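Long-range contacts in putative branched-chain amino acid ABC transporter, periplasmic branched-chain amino acid-binding protein (Pseudomonas protegens Pf-5, PDB 4RU0), which probably binds branched-chain amino acids or related small solutes in the periplasm and hands them to an ABC transporter for import: residues D32-V43 and V74-W85; G361-D369 and N383-H391. All blocks are in the same frame, centred on the assembly; numbering follows the deposited sequence.

Interaction 1 (D32-V43 and V74-W85)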
loop_
_atom_site.group_PDB
_atom_site.type_symbol
_atom_site.label_atom_id
_atom_site.label_comp_id
_atom_site.label_asym_id
_atom_site.label_seq_id
_atom_site.Cartn_x
_atom_site.Cartn_y
_atom_site.Cartn_z
ATOM N N ASP A 32 7.325 19.924 -22.708
ATOM C CA ASP A 32 6.627 18.945 -23.537
ATOM C C ASP A 32 6.504 17.582 -22.852
ATOM O O ASP A 32 5.712 16.734 -23.260
ATOM C CB ASP A 32 7.349 18.790 -24.869
ATOM C CG ASP A 32 7.694 20.122 -25.491
ATOM O OD1 ASP A 32 6.916 20.594 -26.345
ATOM O OD2 ASP A 32 8.733 20.707 -25.112
ATOM N N GLN A 33 7.302 17.384 -21.812
ATOM C CA GLN A 33 7.300 16.142 -21.057
ATOM C C GLN A 33 6.335 16.212 -19.869
ATOM O O GLN A 33 5.950 17.295 -19.441
ATOM C CB GLN A 33 8.720 15.826 -20.581
ATOM C CG GLN A 33 9.759 15.853 -21.697
ATOM C CD GLN A 33 11.184 15.903 -21.173
ATOM O OE1 GLN A 33 11.470 16.577 -20.183
ATOM N NE2 GLN A 33 12.085 15.191 -21.838
ATOM N N GLN A 34 5.932 15.049 -19.362
ATOM C CA GLN A 34 5.092 14.962 -18.166
ATOM C C GLN A 34 5.964 14.724 -16.941
ATOM O O GLN A 34 6.721 13.753 -16.893
ATOM C CB GLN A 34 4.058 13.844 -18.303
ATOM C CG GLN A 34 3.281 13.553 -17.022
ATOM C CD GLN A 34 2.187 14.566 -16.755
ATOM O OE1 GLN A 34 1.180 14.612 -17.466
ATOM N NE2 GLN A 34 2.380 15.391 -15.729
ATOM N N PHE A 35 5.864 15.609 -15.953
ATOM C CA PHE A 35 6.725 15.514 -14.779
ATOM C C PHE A 35 6.228 14.480 -13.774
ATOM O O PHE A 35 5.047 14.431 -13.436
ATOM C CB PHE A 35 6.863 16.874 -14.093
ATOM C CG PHE A 35 7.788 16.858 -12.911
ATOM C CD1 PHE A 35 9.006 16.195 -12.978
ATOM C CD2 PHE A 35 7.451 17.510 -11.739
ATOM C CE1 PHE A 35 9.863 16.177 -11.893
ATOM C CE2 PHE A 35 8.304 17.500 -10.654
ATOM C CZ PHE A 35 9.512 16.832 -10.731
ATOM N N PHE A 36 7.156 13.660 -13.297
ATOM C CA PHE A 36 6.857 12.626 -12.322
ATOM C C PHE A 36 7.727 12.831 -11.091
ATOM O O PHE A 36 8.845 12.323 -11.034
ATOM C CB PHE A 36 7.097 11.242 -12.921
ATOM C CG PHE A 36 6.275 10.155 -12.296
ATOM C CD1 PHE A 36 5.167 9.645 -12.956
ATOM C CD2 PHE A 36 6.613 9.636 -11.053
ATOM C CE1 PHE A 36 4.410 8.638 -12.392
ATOM C CE2 PHE A 36 5.858 8.629 -10.477
ATOM C CZ PHE A 36 4.754 8.129 -11.147
ATOM N N PRO A 37 7.223 13.591 -10.107
ATOM C CA PRO A 37 8.006 13.888 -8.906
ATOM C C PRO A 37 8.304 12.623 -8.102
ATOM O O PRO A 37 7.429 11.766 -7.946
ATOM C CB PRO A 37 7.100 14.846 -8.126
ATOM C CG PRO A 37 5.724 14.543 -8.605
ATOM C CD PRO A 37 5.869 14.165 -10.044
ATOM N N LEU A 38 9.537 12.504 -7.617
ATOM C CA LEU A 38 9.933 11.346 -6.826
ATOM C C LEU A 38 10.465 11.765 -5.459
ATOM O O LEU A 38 11.577 12.277 -5.343
ATOM C CB LEU A 38 10.982 10.517 -7.570
ATOM C CG LEU A 38 10.483 9.839 -8.848
ATOM C CD1 LEU A 38 11.578 8.995 -9.476
ATOM C CD2 LEU A 38 9.245 8.995 -8.565
ATOM N N ALA A 39 9.650 11.555 -4.429
ATOM C CA ALA A 39 10.044 11.855 -3.057
ATOM C C ALA A 39 10.662 10.613 -2.427
ATOM O O ALA A 39 9.955 9.668 -2.072
ATOM C CB ALA A 39 8.848 12.341 -2.244
ATOM N N THR A 40 11.984 10.614 -2.298
ATOM C CA THR A 40 12.707 9.404 -1.919
ATOM C C THR A 40 13.646 9.628 -0.745
ATOM O O THR A 40 14.055 10.760 -0.472
ATOM C CB THR A 40 13.537 8.856 -3.102
ATOM O OG1 THR A 40 14.549 9.808 -3.454
ATOM C CG2 THR A 40 12.650 8.587 -4.312
ATOM N N TYR A 41 13.982 8.546 -0.051
ATOM C CA TYR A 41 15.029 8.592 0.957
ATOM C C TYR A 41 16.156 7.626 0.603
ATOM O O TYR A 41 15.916 6.452 0.326
ATOM C CB TYR A 41 14.477 8.286 2.360
ATOM C CG TYR A 41 13.442 7.182 2.436
ATOM C CD1 TYR A 41 13.820 5.851 2.579
ATOM C CD2 TYR A 41 12.083 7.475 2.406
ATOM C CE1 TYR A 41 12.873 4.843 2.663
ATOM C CE2 TYR A 41 11.131 6.475 2.489
ATOM C CZ TYR A 41 11.531 5.161 2.617
ATOM O OH TYR A 41 10.582 4.167 2.695
ATOM N N ARG A 42 17.383 8.140 0.599
ATOM C CA ARG A 42 18.563 7.322 0.343
ATOM C C ARG A 42 19.577 7.483 1.466
ATOM O O ARG A 42 20.710 7.019 1.370
ATOM C CB ARG A 42 19.191 7.689 -0.999
ATOM C CG ARG A 42 18.315 7.335 -2.182
ATOM C CD ARG A 42 18.919 7.801 -3.488
ATOM N NE ARG A 42 18.102 7.386 -4.625
ATOM C CZ ARG A 42 18.161 6.181 -5.182
ATOM N NH1 ARG A 42 19.001 5.270 -4.706
ATOM N NH2 ARG A 42 17.382 5.888 -6.217
ATOM N N VAL A 43 19.152 8.148 2.532
ATOM C CA VAL A 43 19.987 8.349 3.706
ATOM C C VAL A 43 19.240 7.841 4.929
ATOM O O VAL A 43 18.021 7.980 5.014
ATOM C CB VAL A 43 20.355 9.838 3.891
ATOM C CG1 VAL A 43 21.307 10.021 5.066
ATOM C CG2 VAL A 43 20.969 10.391 2.613
ATOM N N VAL A 74 3.585 10.904 -25.054
ATOM C CA VAL A 74 4.109 11.871 -24.092
ATOM C C VAL A 74 5.227 11.278 -23.242
ATOM O O VAL A 74 5.012 10.330 -22.488
ATOM C CB VAL A 74 3.005 12.389 -23.159
ATOM C CG1 VAL A 74 3.570 13.421 -22.193
ATOM C CG2 VAL A 74 1.867 12.974 -23.968
ATOM N N LYS A 75 6.419 11.846 -23.368
ATOM C CA LYS A 75 7.577 11.366 -22.625
ATOM C C LYS A 75 7.484 11.732 -21.147
ATOM O O LYS A 75 6.838 12.713 -20.772
ATOM C CB LYS A 75 8.867 11.927 -23.230
ATOM C CG LYS A 75 9.097 11.516 -24.682
ATOM C CD LYS A 75 10.319 12.212 -25.277
ATOM C CE LYS A 75 10.535 11.821 -26.737
ATOM N NZ LYS A 75 11.762 12.451 -27.302
ATOM N N LEU A 76 8.136 10.931 -20.311
ATOM C CA LEU A 76 8.106 11.128 -18.868
ATOM C C LEU A 76 9.448 11.640 -18.362
ATOM O O LEU A 76 10.497 11.096 -18.704
ATOM C CB LEU A 76 7.744 9.821 -18.155
ATOM C CG LEU A 76 6.271 9.469 -17.920
ATOM C CD1 LEU A 76 5.421 9.751 -19.147
ATOM C CD2 LEU A 76 6.144 8.009 -17.519
ATOM N N VAL A 77 9.418 12.688 -17.549
ATOM C CA VAL A 77 10.639 13.185 -16.931
ATOM C C VAL A 77 10.470 13.144 -15.416
ATOM O O VAL A 77 9.403 13.466 -14.897
ATOM C CB VAL A 77 10.988 14.620 -17.415
ATOM C CG1 VAL A 77 9.831 15.570 -17.177
ATOM C CG2 VAL A 77 12.258 15.127 -16.749
ATOM N N TRP A 78 11.513 12.723 -14.710
ATOM C CA TRP A 78 11.436 12.619 -13.262
ATOM C C TRP A 78 12.689 13.153 -12.583
ATOM O O TRP A 78 13.756 13.243 -13.195
ATOM C CB TRP A 78 11.200 11.167 -12.842
ATOM C CG TRP A 78 12.286 10.223 -13.269
ATOM C CD1 TRP A 78 13.416 9.897 -12.572
ATOM C CD2 TRP A 78 12.338 9.474 -14.488
ATOM N NE1 TRP A 78 14.169 8.995 -13.285
ATOM C CE2 TRP A 78 13.529 8.717 -14.464
ATOM C CE3 TRP A 78 11.493 9.367 -15.597
ATOM C CZ2 TRP A 78 13.894 7.870 -15.505
ATOM C CZ3 TRP A 78 11.857 8.524 -16.631
ATOM C CH2 TRP A 78 13.047 7.786 -16.577
ATOM N N GLN A 79 12.543 13.508 -11.310
ATOM C CA GLN A 79 13.659 13.973 -10.501
ATOM C C GLN A 79 13.442 13.569 -9.051
ATOM O O GLN A 79 12.309 13.514 -8.574
ATOM C CB GLN A 79 13.827 15.493 -10.613
ATOM C CG GLN A 79 15.135 16.009 -10.017
ATOM C CD GLN A 79 15.320 17.505 -10.195
ATOM O OE1 GLN A 79 14.356 18.271 -10.177
ATOM N NE2 GLN A 79 16.566 17.928 -10.369
ATOM N N GLU A 80 14.533 13.278 -8.354
ATOM C CA GLU A 80 14.458 12.861 -6.966
ATOM C C GLU A 80 14.735 14.007 -6.007
ATOM O O GLU A 80 15.600 14.849 -6.254
ATOM C CB GLU A 80 15.444 11.724 -6.700
ATOM C CG GLU A 80 14.803 10.358 -6.619
ATOM C CD GLU A 80 15.825 9.239 -6.577
ATOM O OE1 GLU A 80 16.135 8.746 -5.470
ATOM O OE2 GLU A 80 16.316 8.849 -7.656
ATOM N N CYS A 81 13.992 14.030 -4.909
ATOM C CA CYS A 81 14.261 14.949 -3.817
ATOM C C CYS A 81 14.390 14.136 -2.531
ATOM O O CYS A 81 13.549 13.287 -2.244
ATOM C CB CYS A 81 13.155 15.999 -3.699
ATOM S SG CYS A 81 13.356 17.177 -2.335
ATOM N N GLU A 82 15.455 14.381 -1.775
ATOM C CA GLU A 82 15.715 13.625 -0.555
ATOM C C GLU A 82 14.795 14.056 0.585
ATOM O O GLU A 82 14.787 15.220 0.981
ATOM C CB GLU A 82 17.177 13.781 -0.138
ATOM C CG GLU A 82 17.554 12.993 1.105
ATOM C CD GLU A 82 17.346 11.492 0.944
ATOM O OE1 GLU A 82 17.544 10.965 -0.176
ATOM O OE2 GLU A 82 16.983 10.844 1.946
ATOM N N THR A 83 14.024 13.111 1.114
ATOM C CA THR A 83 13.070 13.412 2.178
ATOM C C THR A 83 13.558 12.899 3.531
ATOM O O THR A 83 13.029 13.281 4.578
ATOM C CB THR A 83 11.684 12.799 1.884
ATOM O OG1 THR A 83 11.730 11.379 2.087
ATOM C CG2 THR A 83 11.265 13.101 0.448
ATOM N N GLU A 84 14.564 12.029 3.496
ATOM C CA GLU A 84 15.143 11.431 4.697
ATOM C C GLU A 84 14.092 10.801 5.606
ATOM O O GLU A 84 14.284 10.727 6.823
ATOM C CB GLU A 84 15.938 12.473 5.480
ATOM C CG GLU A 84 16.968 13.201 4.641
ATOM C CD GLU A 84 18.009 13.911 5.481
ATOM O OE1 GLU A 84 18.184 13.523 6.657
ATOM O OE2 GLU A 84 18.652 14.854 4.968
ATOM N N TRP A 85 12.979 10.374 5.007
ATOM C CA TRP A 85 11.914 9.668 5.715
ATOM C C TRP A 85 11.211 10.556 6.765
ATOM O O TRP A 85 10.434 10.061 7.587
ATOM C CB TRP A 85 12.485 8.394 6.362
ATOM C CG TRP A 85 11.465 7.374 6.789
ATOM C CD1 TRP A 85 10.800 6.488 5.988
ATOM C CD2 TRP A 85 11.015 7.121 8.128
ATOM N NE1 TRP A 85 9.954 5.709 6.744
ATOM C CE2 TRP A 85 10.067 6.076 8.060
ATOM C CE3 TRP A 85 11.317 7.679 9.375
ATOM C CZ2 TRP A 85 9.420 5.580 9.195
ATOM C CZ3 TRP A 85 10.674 7.185 10.499
ATOM C CH2 TRP A 85 9.737 6.146 10.400
#

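Interaction 2 (G361-D369 and N383-H391)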
loop_
_atom_site.group_PDB
_atom_site.type_symbol
_atom_site.label_atom_id
_atom_site.label_comp_id
_atom_site.label_asym_id
_atom_site.label_seq_id
_atom_site.Cartn_x
_atom_site.Cartn_y
_atom_site.Cartn_z
ATOM N N GLY A 361 -8.405 11.628 -13.785
ATOM C CA GLY A 361 -7.917 10.347 -14.259
ATOM C C GLY A 361 -8.015 9.294 -13.174
ATOM O O GLY A 361 -8.536 8.200 -13.402
ATOM N N LEU A 362 -7.517 9.634 -11.988
ATOM C CA LEU A 362 -7.598 8.750 -10.833
ATOM C C LEU A 362 -9.028 8.309 -10.564
ATOM O O LEU A 362 -9.284 7.123 -10.376
ATOM C CB LEU A 362 -7.022 9.433 -9.593
ATOM C CG LEU A 362 -5.497 9.486 -9.519
ATOM C CD1 LEU A 362 -5.057 10.536 -8.531
ATOM C CD2 LEU A 362 -4.947 8.123 -9.129
ATOM N N GLU A 363 -9.962 9.258 -10.571
ATOM C CA GLU A 363 -11.355 8.960 -10.242
ATOM C C GLU A 363 -12.054 8.163 -11.346
ATOM O O GLU A 363 -13.162 7.657 -11.155
ATOM C CB GLU A 363 -12.126 10.251 -9.951
ATOM C CG GLU A 363 -11.628 10.983 -8.705
ATOM C CD GLU A 363 -12.578 12.059 -8.206
ATOM O OE1 GLU A 363 -13.237 12.714 -9.035
ATOM O OE2 GLU A 363 -12.660 12.252 -6.971
ATOM N N HIS A 364 -11.405 8.036 -12.498
ATOM C CA HIS A 364 -11.985 7.263 -13.588
ATOM C C HIS A 364 -11.137 6.046 -13.936
ATOM O O HIS A 364 -11.303 5.449 -14.994
ATOM C CB HIS A 364 -12.183 8.145 -14.821
ATOM C CG HIS A 364 -13.325 9.101 -14.690
ATOM N ND1 HIS A 364 -13.233 10.275 -13.974
ATOM C CD2 HIS A 364 -14.595 9.044 -15.156
ATOM C CE1 HIS A 364 -14.392 10.904 -14.015
ATOM N NE2 HIS A 364 -15.237 10.179 -14.727
ATOM N N LEU A 365 -10.232 5.680 -13.035
ATOM C CA LEU A 365 -9.432 4.481 -13.219
ATOM C C LEU A 365 -10.327 3.258 -13.339
ATOM O O LEU A 365 -11.231 3.054 -12.532
ATOM C CB LEU A 365 -8.455 4.292 -12.063
ATOM C CG LEU A 365 -7.029 4.785 -12.282
ATOM C CD1 LEU A 365 -6.160 4.416 -11.087
ATOM C CD2 LEU A 365 -6.463 4.203 -13.560
ATOM N N ASN A 366 -10.077 2.459 -14.368
ATOM C CA ASN A 366 -10.794 1.206 -14.557
ATOM C C ASN A 366 -9.849 0.164 -15.126
ATOM O O ASN A 366 -9.786 -0.049 -16.336
ATOM C CB ASN A 366 -12.005 1.396 -15.470
ATOM C CG ASN A 366 -12.959 0.213 -15.431
ATOM O OD1 ASN A 366 -12.538 -0.941 -15.327
ATOM N ND2 ASN A 366 -14.255 0.495 -15.515
ATOM N N ILE A 367 -9.103 -0.471 -14.231
ATOM C CA ILE A 367 -8.143 -1.500 -14.603
ATOM C C ILE A 367 -8.797 -2.876 -14.618
ATOM O O ILE A 367 -9.182 -3.396 -13.570
ATOM C CB ILE A 367 -6.954 -1.519 -13.636
ATOM C CG1 ILE A 367 -6.342 -0.119 -13.506
ATOM C CG2 ILE A 367 -5.923 -2.526 -14.090
ATOM C CD1 ILE A 367 -5.757 0.405 -14.785
ATOM N N ASP A 368 -8.920 -3.451 -15.813
ATOM C CA ASP A 368 -9.481 -4.792 -16.009
ATOM C C ASP A 368 -8.417 -5.872 -15.921
ATOM O O ASP A 368 -7.226 -5.581 -15.856
ATOM C CB ASP A 368 -10.170 -4.901 -17.376
ATOM C CG ASP A 368 -11.517 -4.219 -17.410
ATOM O OD1 ASP A 368 -12.182 -4.166 -16.354
ATOM O OD2 ASP A 368 -11.913 -3.745 -18.493
ATOM N N ASP A 369 -8.852 -7.126 -15.945
ATOM C CA ASP A 369 -7.922 -8.237 -16.097
ATOM C C ASP A 369 -7.306 -8.212 -17.493
ATOM O O ASP A 369 -6.130 -8.541 -17.671
ATOM C CB ASP A 369 -8.620 -9.571 -15.847
ATOM C CG ASP A 369 -8.747 -9.890 -14.378
ATOM O OD1 ASP A 369 -7.834 -9.519 -13.611
ATOM O OD2 ASP A 369 -9.759 -10.512 -13.994
ATOM N N ASN A 383 -7.345 -5.684 -9.725
ATOM C CA ASN A 383 -8.215 -4.780 -10.467
ATOM C C ASN A 383 -8.427 -3.479 -9.699
ATOM O O ASN A 383 -8.410 -3.462 -8.466
ATOM C CB ASN A 383 -9.571 -5.436 -10.757
ATOM C CG ASN A 383 -9.482 -6.535 -11.804
ATOM O OD1 ASN A 383 -8.404 -7.059 -12.086
ATOM N ND2 ASN A 383 -10.623 -6.887 -12.390
ATOM N N LEU A 384 -8.615 -2.389 -10.434
ATOM C CA LEU A 384 -8.887 -1.087 -9.833
ATOM C C LEU A 384 -10.061 -0.416 -10.519
ATOM O O LEU A 384 -10.058 -0.235 -11.733
ATOM C CB LEU A 384 -7.664 -0.176 -9.920
ATOM C CG LEU A 384 -6.526 -0.403 -8.933
ATOM C CD1 LEU A 384 -5.354 0.495 -9.289
ATOM C CD2 LEU A 384 -7.014 -0.126 -7.526
ATOM N N LYS A 385 -11.068 -0.052 -9.743
ATOM C CA LYS A 385 -12.165 0.742 -10.267
ATOM C C LYS A 385 -12.500 1.840 -9.270
ATOM O O LYS A 385 -13.175 1.605 -8.272
ATOM C CB LYS A 385 -13.388 -0.127 -10.560
ATOM C CG LYS A 385 -14.507 0.609 -11.285
ATOM C CD LYS A 385 -15.382 -0.354 -12.078
ATOM C CE LYS A 385 -16.686 0.296 -12.500
ATOM N NZ LYS A 385 -17.544 0.618 -11.323
ATOM N N LEU A 386 -12.006 3.041 -9.549
ATOM C CA LEU A 386 -12.219 4.180 -8.665
ATOM C C LEU A 386 -13.397 5.028 -9.109
ATOM O O LEU A 386 -13.901 4.889 -10.223
ATOM C CB LEU A 386 -10.968 5.054 -8.590
ATOM C CG LEU A 386 -9.832 4.620 -7.665
ATOM C CD1 LEU A 386 -9.076 3.423 -8.238
ATOM C CD2 LEU A 386 -8.894 5.795 -7.412
ATOM N N SER A 387 -13.831 5.903 -8.213
ATOM C CA SER A 387 -14.882 6.863 -8.501
ATOM C C SER A 387 -14.686 8.055 -7.580
ATOM O O SER A 387 -13.816 8.028 -6.707
ATOM C CB SER A 387 -16.269 6.251 -8.303
ATOM O OG SER A 387 -16.573 6.113 -6.921
ATOM N N CYS A 388 -15.491 9.094 -7.770
ATOM C CA CYS A 388 -15.467 10.241 -6.874
ATOM C C CYS A 388 -15.833 9.803 -5.457
ATOM O O CYS A 388 -15.342 10.347 -4.473
ATOM C CB CYS A 388 -16.426 11.325 -7.363
ATOM S SG CYS A 388 -16.865 12.551 -6.106
ATOM N N ARG A 389 -16.689 8.793 -5.374
ATOM C CA ARG A 389 -17.165 8.259 -4.108
ATOM C C ARG A 389 -16.149 7.296 -3.478
ATOM O O ARG A 389 -16.183 7.043 -2.271
ATOM C CB ARG A 389 -18.503 7.549 -4.332
ATOM C CG ARG A 389 -19.340 7.324 -3.095
ATOM C CD ARG A 389 -20.457 6.336 -3.397
ATOM N NE ARG A 389 -19.925 5.013 -3.710
ATOM C CZ ARG A 389 -19.884 4.004 -2.846
ATOM N NH1 ARG A 389 -19.375 2.832 -3.207
ATOM N NH2 ARG A 389 -20.360 4.170 -1.619
ATOM N N ASP A 390 -15.244 6.767 -4.299
ATOM C CA ASP A 390 -14.330 5.714 -3.855
ATOM C C ASP A 390 -12.899 5.917 -4.341
ATOM O O ASP A 390 -12.546 5.525 -5.450
ATOM C CB ASP A 390 -14.840 4.348 -4.324
ATOM C CG ASP A 390 -13.881 3.216 -3.992
ATOM O OD1 ASP A 390 -13.117 3.339 -3.010
ATOM O OD2 ASP A 390 -13.888 2.198 -4.716
ATOM N N HIS A 391 -12.069 6.498 -3.485
ATOM C CA HIS A 391 -10.677 6.758 -3.829
ATOM C C HIS A 391 -9.756 5.579 -3.488
ATOM O O HIS A 391 -8.532 5.685 -3.591
ATOM C CB HIS A 391 -10.195 8.030 -3.127
ATOM C CG HIS A 391 -10.667 9.294 -3.783
ATOM N ND1 HIS A 391 -10.186 10.536 -3.432
ATOM C CD2 HIS A 391 -11.567 9.502 -4.771
ATOM C CE1 HIS A 391 -10.771 11.461 -4.180
ATOM N NE2 HIS A 391 -11.617 10.853 -4.998
#

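Interaction 1 (D32-V43 and V74-W85)
Tyr41 lays one face of its ring against the edge of the Trp85 indole: Trp85 CD1 sits 3.5 Å from Tyr41 CE2, offset toward the rim, and the planes stand at 87°, a T-shaped pair. The pair lies at the C-terminal end of a beta-alpha-beta crossover in a periplasmic binding protein fold, in which helix 47-67 joins the parallel strands 34-40 and 76-82, tied by backbone bonds such as Cys81 N to Leu38 O. As is usual in such folds, the C-terminal strand ends lie near the ligand pocket: Tyr41 OH makes a weak hydrogen bond to the bound pentaoxaheptadecane. Tyr41 CG sits between the backbone N and the carbonyl carbon (chi1 40°), which places the ring beside Trp85, with Thr83 OG1 at its edge.

Two acidic side chains of the second strand bond to the residues at and just after the end of the first. Glu80 OE1 accepts from two donors, Thr40 OG1 at 2.8 Å through the anti lone pair and Arg42 NE at 2.5 Å through the syn one; the latter is a salt bridge lying near the guanidinium plane, although the carboxylate is turned 47° from it. A glutamine in place of Glu80 would probably leave the Arg42 guanidinium without this anionic mate, although Asp315 would still pair with its NH2. Glu82, bent at chi2, curls back until OE1 takes the Arg42 backbone N at 2.9 Å.

Farther back, Leu38 CD1 lies 3.7 Å from Trp78 CD1, the two side chains running alongside each other. On the other face, Cys81 is disulfide-bonded to Cys93 of helix 87-97. At the N-terminal end, Gln33 crosses Val77 at about a right angle, its OE1 3.4 Å from Val77 CB.

Interaction 2 (G361-D369 and N383-H391)
Glu363 reaches across to His391, whose NE2 donates to Glu363 OE2 at 2.6 Å. Its CG is anti to the carbonyl carbon (chi1 -65°), and the chain then extends toward the imidazole. The bond lies close to the ring plane and uses the anti lone pair of OE2, with carboxylate and ring planes 59° apart. Next to it, Leu386 packs against Leu362 and Leu365: its CB comes 3.2 Å from Leu362 O, and its CD1 touches Leu365 CB at 4.0 Å. Ile367 and Leu384 run side by side, CG1 of the former 3.8 Å from CB of the latter.

The backbone holds these side chains in register. Leu386 N bonds to Leu365 O, and Ile367 N to Leu384 O at 2.7 Å; the return bond from Leu384 N is weak.

A second shell fixes the polar pair. Arg441 forms a salt bridge to the same Glu363 oxygen, which would tend to favour its negative charge, while His391 stacks on Phe151 and gives ND1 to Asn150 O. The Arg441 link and the Cys388-Cys443 disulfide tie the C-terminal tail to a short antiparallel strand pair, whose strand 366-367 comes soon after helix 355-363 and whose strand 384-385 follows helix 369-375.

In the fold
Both segments of interaction 1 come earlier in the chain than those of interaction 2. Their centres lie 24 Å apart and their nearest atoms about 10 Å apart, without touching. No strand pairing joins them: each has its own two-stranded sheet, parallel in the first and antiparallel in the second, separate from the seven-stranded mixed sheet. What they share is helix 325-348, against which Gln34, Phe36 and Val74 of interaction 1 and Leu362, Leu365 and Ile367 of interaction 2 all pack. The N-terminal crossover and a much later part of the chain thus meet on one helix, and Tyr41 of interaction 1 is one of the residues lining the ligand pocket, with Tyr192, Trp243 and Trp269.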